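Local coordinates for protein GDNF family receptor alpha-3 (Homo sapiens, PDB 2GH0) that serves as a receptor for artemin, a growth factor for sensory and sympathetic neurons, whose binding leads to activation of the RET receptor, at residues C[116-121]-C[182-187]; C[140-145]-C[150-155]. One frame throughout, in Å; residues are numbered along the deposited sequence.

Contact 1 (C[116-121]-C[182-187]); sequences VDFQTH and EGFFSH
Phe118 reaches from helix 109-121 into the split between Phe184 and Phe185, two neighbours on helix 175-186, and the three rings make an aromatic cluster that joins these helices within the second of the two GDNF/GAS1 domains in this construct. One ring here bridges two helices that do not pack closely: the axes of the two short helical segments come no nearer than 11.9 Å, and long side chains span the interval. CG of Phe118 lies anti to its backbone N (chi1 171°), which carries the ring across to the other helix. Phe184 and Phe185 approach it from opposite sides: in Phe184 CG is anti to the backbone N, whereas in Phe185 it is anti to the carbonyl carbon. Phe185 and Phe118 form an offset stack, their planes tilted by 27° and their ring centroids 4.4 Å apart. Phe118 CE2 sits over one face of Phe185, displaced toward the rim, 3.4 Å from CZ of Phe185. Phe184 makes an offset edge-to-face pair with Phe118, with its edge turned to the Phe118 ring; the planes stand at 89° and the centroids 5.2 Å apart. Leu145 and Tyr142 also pack on Phe118, while Leu164 packs on Phe185. The far end of Phe184 slides on along helix 109-121 to the backbone of Gln119, where its CZ is 3.8 Å from the CA of Gln119. Beside it the carbonyl O of Phe118 lies in the plane of the Phe184 ring at its edge, 3.7 Å from CE2 of Phe184.

Contact 2 (C[140-145]-C[150-155]); sequences RAYLGL and MTPNFV
Leu145 and Thr151 bring their CA atoms to 5.4 Å as the chain, having left helix 135-143, turns back on itself and heads into the short strand 152-154. Nearest the turn, the side chains of Leu145 and Met150 run alongside each other in the same direction, CD2 of Leu145 4.1 Å from CB of Met150. CB of Leu145 also rests against CD of Pro152, at 3.8 Å. Thr151 OG1 is occupied within the turn, bonded to Thr148 O and Gly147 N, while Leu145 O accepts from Thr148 OG1. The result is a tight helix-to-strand connection, and the strand it feeds pairs antiparallel with 162-164 through backbone bonds such as that of Asn153 with Ala163. Against this strand lies Tyr142, where CG anti to the backbone N (chi1 177°) swings the ring out to Pro152. CG of Pro152 sits over one face of the ring toward its CE1-CZ side, 3.4 Å from CE1 of Tyr142; CB of Pro152 lies 3.4 Å from Tyr142 OH. An alanine in place of Tyr142 is likely to leave CG of Pro152 without the ring face beneath it and CB without the hydroxyl end, and to open a gap beside Phe118 and Val162, which also touch the ring. Beyond the proline, Asn153 turns away from the helix and gives its ND2 to the carbonyl O of Arg82.

How the contacts relate
After the N-terminal helices, helix 109-121 contributes residues 116-121 to contact 1; helix 135-143 follows it and leads through a short turn to strand 152-154, closing the small loop of contact 2. After the partner strand 162-164, helix 175-186 returns to helix 109-121, and contact 1 closes the large loop in which contact 2 is nested. The two meet at Leu145, whose CD1 lies 3.6 Å from Phe118 CB and 3.7 Å from Phe185 CE2. Ala141 CB, 3.6 Å from Asp117 O, adds a second seam. Together they tie helices 109-121, 135-143 and 175-186 to strand 152-154, which pairs with 162-164.

Contact 1 (C[116-121]-C[182-187])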
ATOM      1  N   VAL C 116     -16.926   0.327 -52.611  1.00 35.04           N
ATOM      2  CA  VAL C 116     -17.477  -0.707 -53.486  1.00 35.52           C
ATOM      3  C   VAL C 116     -18.621  -1.512 -52.823  1.00 36.14           C
ATOM      4  O   VAL C 116     -19.667  -1.728 -53.445  1.00 34.99           O
ATOM      5  CB  VAL C 116     -16.425  -1.632 -53.989  1.00 35.45           C
ATOM      6  CG1 VAL C 116     -17.056  -2.860 -54.588  1.00 36.81           C
ATOM      7  CG2 VAL C 116     -15.557  -0.903 -55.001  1.00 36.74           C
ATOM      8  N   ASP C 117     -18.454  -1.952 -51.579  1.00 35.41           N
ATOM      9  CA  ASP C 117     -19.550  -2.745 -51.055  1.00 36.32           C
ATOM     10  C   ASP C 117     -20.800  -1.922 -50.800  1.00 34.06           C
ATOM     11  O   ASP C 117     -21.896  -2.458 -50.929  1.00 33.74           O
ATOM     12  CB  ASP C 117     -19.194  -3.703 -49.911  1.00 37.72           C
ATOM     13  CG  ASP C 117     -18.300  -3.118 -48.886  1.00 45.18           C
ATOM     14  OD1 ASP C 117     -18.779  -2.173 -48.212  1.00 54.28           O
ATOM     15  OD2 ASP C 117     -17.175  -3.718 -48.635  1.00 50.02           O
ATOM     16  N   PHE C 118     -20.664  -0.647 -50.456  1.00 32.38           N
ATOM     17  CA  PHE C 118     -21.848   0.202 -50.236  1.00 33.11           C
ATOM     18  C   PHE C 118     -22.620   0.376 -51.578  1.00 35.33           C
ATOM     19  O   PHE C 118     -23.875   0.310 -51.663  1.00 35.00           O
ATOM     20  CB  PHE C 118     -21.378   1.547 -49.646  1.00 31.97           C
ATOM     21  CG  PHE C 118     -22.472   2.595 -49.569  1.00 35.94           C
ATOM     22  CD1 PHE C 118     -23.566   2.409 -48.725  1.00 36.78           C
ATOM     23  CD2 PHE C 118     -22.417   3.706 -50.321  1.00 38.71           C
ATOM     24  CE1 PHE C 118     -24.565   3.332 -48.654  1.00 36.03           C
ATOM     25  CE2 PHE C 118     -23.461   4.654 -50.273  1.00 41.78           C
ATOM     26  CZ  PHE C 118     -24.517   4.457 -49.444  1.00 38.27           C
ATOM     27  N   GLN C 119     -21.869   0.583 -52.651  1.00 35.93           N
ATOM     28  CA  GLN C 119     -22.477   0.653 -54.000  1.00 38.14           C
ATOM     29  C   GLN C 119     -23.147  -0.639 -54.462  1.00 38.42           C
ATOM     30  O   GLN C 119     -24.103  -0.572 -55.201  1.00 41.09           O
ATOM     31  CB  GLN C 119     -21.390   1.009 -55.021  1.00 38.37           C
ATOM     32  CG  GLN C 119     -20.948   2.419 -54.790  1.00 43.15           C
ATOM     33  CD  GLN C 119     -19.832   2.884 -55.757  1.00 48.82           C
ATOM     34  OE1 GLN C 119     -19.101   2.077 -56.392  1.00 51.99           O
ATOM     35  NE2 GLN C 119     -19.693   4.211 -55.849  1.00 50.34           N
ATOM     36  N   THR C 120     -22.611  -1.787 -54.053  1.00 39.34           N
ATOM     37  CA  THR C 120     -23.098  -3.135 -54.385  1.00 39.60           C
ATOM     38  C   THR C 120     -24.384  -3.438 -53.598  1.00 39.88           C
ATOM     39  O   THR C 120     -25.363  -3.910 -54.180  1.00 40.44           O
ATOM     40  CB  THR C 120     -22.039  -4.183 -54.079  1.00 40.55           C
ATOM     41  OG1 THR C 120     -20.917  -3.962 -54.953  1.00 40.61           O
ATOM     42  CG2 THR C 120     -22.533  -5.627 -54.312  1.00 42.70           C
ATOM     43  N   HIS C 121     -24.403  -3.119 -52.320  1.00 36.19           N
ATOM     44  CA  HIS C 121     -25.545  -3.549 -51.505  1.00 35.77           C
ATOM     45  C   HIS C 121     -26.636  -2.497 -51.364  1.00 34.39           C
ATOM     46  O   HIS C 121     -27.814  -2.863 -51.210  1.00 35.02           O
ATOM     47  CB  HIS C 121     -25.072  -4.035 -50.152  1.00 34.58           C
ATOM     48  CG  HIS C 121     -24.232  -5.277 -50.232  1.00 36.08           C
ATOM     49  ND1 HIS C 121     -22.845  -5.247 -50.232  1.00 40.18           N
ATOM     50  CD2 HIS C 121     -24.576  -6.572 -50.404  1.00 30.75           C
ATOM     51  CE1 HIS C 121     -22.374  -6.483 -50.341  1.00 36.48           C
ATOM     52  NE2 HIS C 121     -23.403  -7.306 -50.427  1.00 39.28           N
ATOM     53  N   GLU C 182     -22.953  12.220 -54.304  1.00 30.33           N
ATOM     54  CA  GLU C 182     -23.572  12.779 -53.085  1.00 32.42           C
ATOM     55  C   GLU C 182     -24.962  12.151 -52.827  1.00 30.87           C
ATOM     56  O   GLU C 182     -25.316  11.769 -51.677  1.00 33.86           O
ATOM     57  CB  GLU C 182     -23.723  14.305 -53.271  1.00 33.44           C
ATOM     58  CG  GLU C 182     -23.807  14.987 -51.908  1.00 40.06           C
ATOM     59  CD  GLU C 182     -25.241  15.004 -51.282  1.00 44.14           C
ATOM     60  OE1 GLU C 182     -26.248  14.914 -52.037  1.00 43.08           O
ATOM     61  OE2 GLU C 182     -25.328  15.211 -50.038  1.00 43.65           O
ATOM     62  N   GLY C 183     -25.772  12.155 -53.889  1.00 31.55           N
ATOM     63  CA  GLY C 183     -27.140  11.645 -53.841  1.00 31.47           C
ATOM     64  C   GLY C 183     -27.264  10.194 -53.412  1.00 33.94           C
ATOM     65  O   GLY C 183     -28.235   9.796 -52.834  1.00 33.09           O
ATOM     66  N   PHE C 184     -26.285   9.373 -53.763  1.00 35.41           N
ATOM     67  CA  PHE C 184     -26.248   7.954 -53.377  1.00 37.51           C
ATOM     68  C   PHE C 184     -26.299   7.773 -51.856  1.00 38.56           C
ATOM     69  O   PHE C 184     -26.787   6.755 -51.366  1.00 39.03           O
ATOM     70  CB  PHE C 184     -25.000   7.260 -54.001  1.00 38.02           C
ATOM     71  CG  PHE C 184     -25.153   5.790 -54.141  1.00 39.99           C
ATOM     72  CD1 PHE C 184     -25.873   5.246 -55.181  1.00 46.36           C
ATOM     73  CD2 PHE C 184     -24.621   4.933 -53.186  1.00 45.35           C
ATOM     74  CE1 PHE C 184     -26.032   3.856 -55.301  1.00 45.91           C
ATOM     75  CE2 PHE C 184     -24.797   3.498 -53.279  1.00 42.95           C
ATOM     76  CZ  PHE C 184     -25.503   2.991 -54.342  1.00 42.70           C
ATOM     77  N   PHE C 185     -25.919   8.813 -51.108  1.00 38.53           N
ATOM     78  CA  PHE C 185     -26.030   8.821 -49.656  1.00 39.62           C
ATOM     79  C   PHE C 185     -27.196   9.673 -49.219  1.00 39.84           C
ATOM     80  O   PHE C 185     -27.965   9.271 -48.346  1.00 43.46           O
ATOM     81  CB  PHE C 185     -24.763   9.464 -49.034  1.00 39.65           C
ATOM     82  CG  PHE C 185     -23.538   8.620 -49.160  1.00 41.52           C
ATOM     83  CD1 PHE C 185     -22.798   8.626 -50.338  1.00 36.63           C
ATOM     84  CD2 PHE C 185     -23.151   7.790 -48.100  1.00 43.64           C
ATOM     85  CE1 PHE C 185     -21.674   7.847 -50.506  1.00 41.78           C
ATOM     86  CE2 PHE C 185     -22.017   7.015 -48.232  1.00 45.46           C
ATOM     87  CZ  PHE C 185     -21.269   7.040 -49.419  1.00 42.50           C
ATOM     88  N   SER C 186     -27.361  10.840 -49.826  1.00 36.93           N
ATOM     89  CA  SER C 186     -28.339  11.771 -49.314  1.00 35.73           C
ATOM     90  C   SER C 186     -29.800  11.515 -49.721  1.00 35.85           C
ATOM     91  O   SER C 186     -30.723  11.978 -49.006  1.00 36.37           O
ATOM     92  CB  SER C 186     -27.914  13.192 -49.564  1.00 37.27           C
ATOM     93  OG  SER C 186     -28.041  13.476 -50.952  1.00 36.73           O
ATOM     94  N   HIS C 187     -30.033  10.841 -50.855  1.00 31.54           N
ATOM     95  CA  HIS C 187     -31.423  10.675 -51.374  1.00 34.17           C
ATOM     96  C   HIS C 187     -31.417   9.331 -52.115  1.00 33.95           C
ATOM     97  O   HIS C 187     -31.329   9.310 -53.312  1.00 34.21           O
ATOM     98  CB  HIS C 187     -31.806  11.795 -52.323  1.00 34.20           C
ATOM     99  CG  HIS C 187     -33.277  11.866 -52.643  1.00 37.52           C
ATOM    100  ND1 HIS C 187     -34.045  12.898 -52.184  1.00 35.42           N
ATOM    101  CD2 HIS C 187     -34.130  11.010 -53.274  1.00 37.24           C
ATOM    102  CE1 HIS C 187     -35.302  12.736 -52.590  1.00 41.39           C
ATOM    103  NE2 HIS C 187     -35.383  11.606 -53.278  1.00 35.02           N
TER

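Contact 2 (C[140-145]-C[150-155])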
ATOM      1  N   ARG C 140     -24.988  -2.941 -43.266  1.00 33.61           N
ATOM      2  CA  ARG C 140     -23.623  -3.339 -42.853  1.00 34.43           C
ATOM      3  C   ARG C 140     -22.598  -2.629 -43.725  1.00 33.42           C
ATOM      4  O   ARG C 140     -21.542  -2.210 -43.240  1.00 32.94           O
ATOM      5  CB  ARG C 140     -23.507  -4.867 -42.907  1.00 34.27           C
ATOM      6  CG  ARG C 140     -22.079  -5.415 -42.844  1.00 38.16           C
ATOM      7  CD  ARG C 140     -22.021  -6.860 -43.265  1.00 43.48           C
ATOM      8  NE  ARG C 140     -22.742  -7.766 -42.381  1.00 49.86           N
ATOM      9  CZ  ARG C 140     -23.858  -8.423 -42.702  1.00 54.74           C
ATOM     10  NH1 ARG C 140     -24.403  -8.316 -43.911  1.00 53.95           N
ATOM     11  NH2 ARG C 140     -24.418  -9.237 -41.810  1.00 59.21           N
ATOM     12  N   ALA C 141     -22.901  -2.465 -45.007  1.00 32.70           N
ATOM     13  CA  ALA C 141     -21.995  -1.759 -45.947  1.00 33.18           C
ATOM     14  C   ALA C 141     -21.960  -0.240 -45.713  1.00 34.50           C
ATOM     15  O   ALA C 141     -20.911   0.410 -45.800  1.00 33.67           O
ATOM     16  CB  ALA C 141     -22.422  -2.036 -47.379  1.00 34.05           C
ATOM     17  N   TYR C 142     -23.116   0.325 -45.406  1.00 33.12           N
ATOM     18  CA  TYR C 142     -23.213   1.735 -44.969  1.00 34.77           C
ATOM     19  C   TYR C 142     -22.384   1.986 -43.709  1.00 34.56           C
ATOM     20  O   TYR C 142     -21.514   2.872 -43.708  1.00 35.30           O
ATOM     21  CB  TYR C 142     -24.676   2.109 -44.721  1.00 34.57           C
ATOM     22  CG  TYR C 142     -24.843   3.542 -44.202  1.00 35.10           C
ATOM     23  CD1 TYR C 142     -24.757   4.640 -45.055  1.00 36.47           C
ATOM     24  CD2 TYR C 142     -25.077   3.781 -42.850  1.00 37.03           C
ATOM     25  CE1 TYR C 142     -24.920   5.956 -44.565  1.00 36.03           C
ATOM     26  CE2 TYR C 142     -25.235   5.109 -42.349  1.00 38.32           C
ATOM     27  CZ  TYR C 142     -25.122   6.183 -43.234  1.00 34.10           C
ATOM     28  OH  TYR C 142     -25.219   7.449 -42.641  1.00 36.64           O
ATOM     29  N   LEU C 143     -22.587   1.182 -42.655  1.00 33.62           N
ATOM     30  CA  LEU C 143     -21.811   1.360 -41.427  1.00 32.58           C
ATOM     31  C   LEU C 143     -20.332   1.087 -41.604  1.00 33.38           C
ATOM     32  O   LEU C 143     -19.498   1.723 -40.960  1.00 33.01           O
ATOM     33  CB  LEU C 143     -22.396   0.583 -40.214  1.00 32.67           C
ATOM     34  CG  LEU C 143     -23.898   0.858 -39.887  1.00 39.13           C
ATOM     35  CD1 LEU C 143     -24.191   0.040 -38.672  1.00 42.21           C
ATOM     36  CD2 LEU C 143     -24.103   2.273 -39.572  1.00 43.39           C
ATOM     37  N   GLY C 144     -20.008   0.209 -42.530  1.00 33.88           N
ATOM     38  CA  GLY C 144     -18.618  -0.057 -42.974  1.00 34.58           C
ATOM     39  C   GLY C 144     -17.861   1.121 -43.594  1.00 33.42           C
ATOM     40  O   GLY C 144     -16.641   1.046 -43.789  1.00 33.70           O
ATOM     41  N   LEU C 145     -18.541   2.244 -43.842  1.00 32.91           N
ATOM     42  CA  LEU C 145     -17.835   3.449 -44.355  1.00 33.82           C
ATOM     43  C   LEU C 145     -17.419   4.398 -43.207  1.00 33.41           C
ATOM     44  O   LEU C 145     -16.574   5.266 -43.410  1.00 31.92           O
ATOM     45  CB  LEU C 145     -18.688   4.188 -45.438  1.00 33.48           C
ATOM     46  CG  LEU C 145     -18.655   3.504 -46.818  1.00 35.26           C
ATOM     47  CD1 LEU C 145     -19.787   4.074 -47.650  1.00 33.91           C
ATOM     48  CD2 LEU C 145     -17.340   3.732 -47.495  1.00 38.80           C
ATOM     49  N   MET C 150     -14.727   8.450 -46.531  1.00 35.23           N
ATOM     50  CA  MET C 150     -16.102   8.665 -46.937  1.00 34.52           C
ATOM     51  C   MET C 150     -17.066   8.435 -45.801  1.00 33.29           C
ATOM     52  O   MET C 150     -18.066   7.752 -46.022  1.00 34.90           O
ATOM     53  CB  MET C 150     -16.510   7.691 -48.050  1.00 34.30           C
ATOM     54  CG  MET C 150     -15.638   7.734 -49.303  1.00 40.31           C
ATOM     55  SD  MET C 150     -15.919   9.150 -50.306  1.00 44.00           S
ATOM     56  CE  MET C 150     -17.203   8.695 -51.421  1.00 43.09           C
ATOM     57  N   THR C 151     -16.846   9.045 -44.629  1.00 33.02           N
ATOM     58  CA  THR C 151     -17.701   8.724 -43.449  1.00 32.99           C
ATOM     59  C   THR C 151     -19.021   9.437 -43.596  1.00 33.17           C
ATOM     60  O   THR C 151     -19.027  10.686 -43.726  1.00 33.56           O
ATOM     61  CB  THR C 151     -16.989   9.132 -42.089  1.00 32.89           C
ATOM     62  OG1 THR C 151     -15.906   8.235 -41.878  1.00 33.46           O
ATOM     63  CG2 THR C 151     -17.947   9.079 -40.879  1.00 31.04           C
ATOM     64  N   PRO C 152     -20.138   8.683 -43.620  1.00 33.69           N
ATOM     65  CA  PRO C 152     -21.461   9.293 -43.648  1.00 32.86           C
ATOM     66  C   PRO C 152     -22.007   9.626 -42.245  1.00 33.97           C
ATOM     67  O   PRO C 152     -21.562   9.012 -41.203  1.00 33.31           O
ATOM     68  CB  PRO C 152     -22.315   8.176 -44.277  1.00 34.19           C
ATOM     69  CG  PRO C 152     -21.738   6.924 -43.801  1.00 34.03           C
ATOM     70  CD  PRO C 152     -20.242   7.199 -43.634  1.00 33.70           C
ATOM     71  N   ASN C 153     -22.962  10.550 -42.153  1.00 33.00           N
ATOM     72  CA  ASN C 153     -23.537  10.779 -40.807  1.00 32.95           C
ATOM     73  C   ASN C 153     -24.884  11.486 -40.913  1.00 32.72           C
ATOM     74  O   ASN C 153     -25.176  12.080 -41.929  1.00 31.72           O
ATOM     75  CB  ASN C 153     -22.598  11.682 -39.974  1.00 32.87           C
ATOM     76  CG  ASN C 153     -22.986  11.725 -38.468  1.00 34.79           C
ATOM     77  OD1 ASN C 153     -23.445  10.718 -37.919  1.00 37.42           O
ATOM     78  ND2 ASN C 153     -22.815  12.920 -37.817  1.00 33.84           N
ATOM     79  N   PHE C 154     -25.678  11.452 -39.847  1.00 30.97           N
ATOM     80  CA  PHE C 154     -26.939  12.210 -39.808  1.00 31.22           C
ATOM     81  C   PHE C 154     -26.633  13.708 -39.931  1.00 31.78           C
ATOM     82  O   PHE C 154     -25.691  14.208 -39.353  1.00 31.99           O
ATOM     83  CB  PHE C 154     -27.700  11.948 -38.497  1.00 31.92           C
ATOM     84  CG  PHE C 154     -28.133  10.505 -38.393  1.00 32.04           C
ATOM     85  CD1 PHE C 154     -27.354   9.576 -37.730  1.00 35.54           C
ATOM     86  CD2 PHE C 154     -29.271  10.082 -39.083  1.00 30.46           C
ATOM     87  CE1 PHE C 154     -27.729   8.239 -37.689  1.00 33.03           C
ATOM     88  CE2 PHE C 154     -29.668   8.758 -39.064  1.00 36.94           C
ATOM     89  CZ  PHE C 154     -28.915   7.820 -38.319  1.00 36.38           C
ATOM     90  N   VAL C 155     -27.498  14.439 -40.609  1.00 32.80           N
ATOM     91  CA  VAL C 155     -27.207  15.837 -40.878  1.00 32.66           C
ATOM     92  C   VAL C 155     -27.991  16.726 -39.920  1.00 33.01           C
ATOM     93  O   VAL C 155     -27.651  17.921 -39.751  1.00 33.00           O
ATOM     94  CB  VAL C 155     -27.561  16.197 -42.348  1.00 33.43           C
ATOM     95  CG1 VAL C 155     -26.813  15.272 -43.324  1.00 38.26           C
ATOM     96  CG2 VAL C 155     -29.016  16.102 -42.575  1.00 33.64           C
TER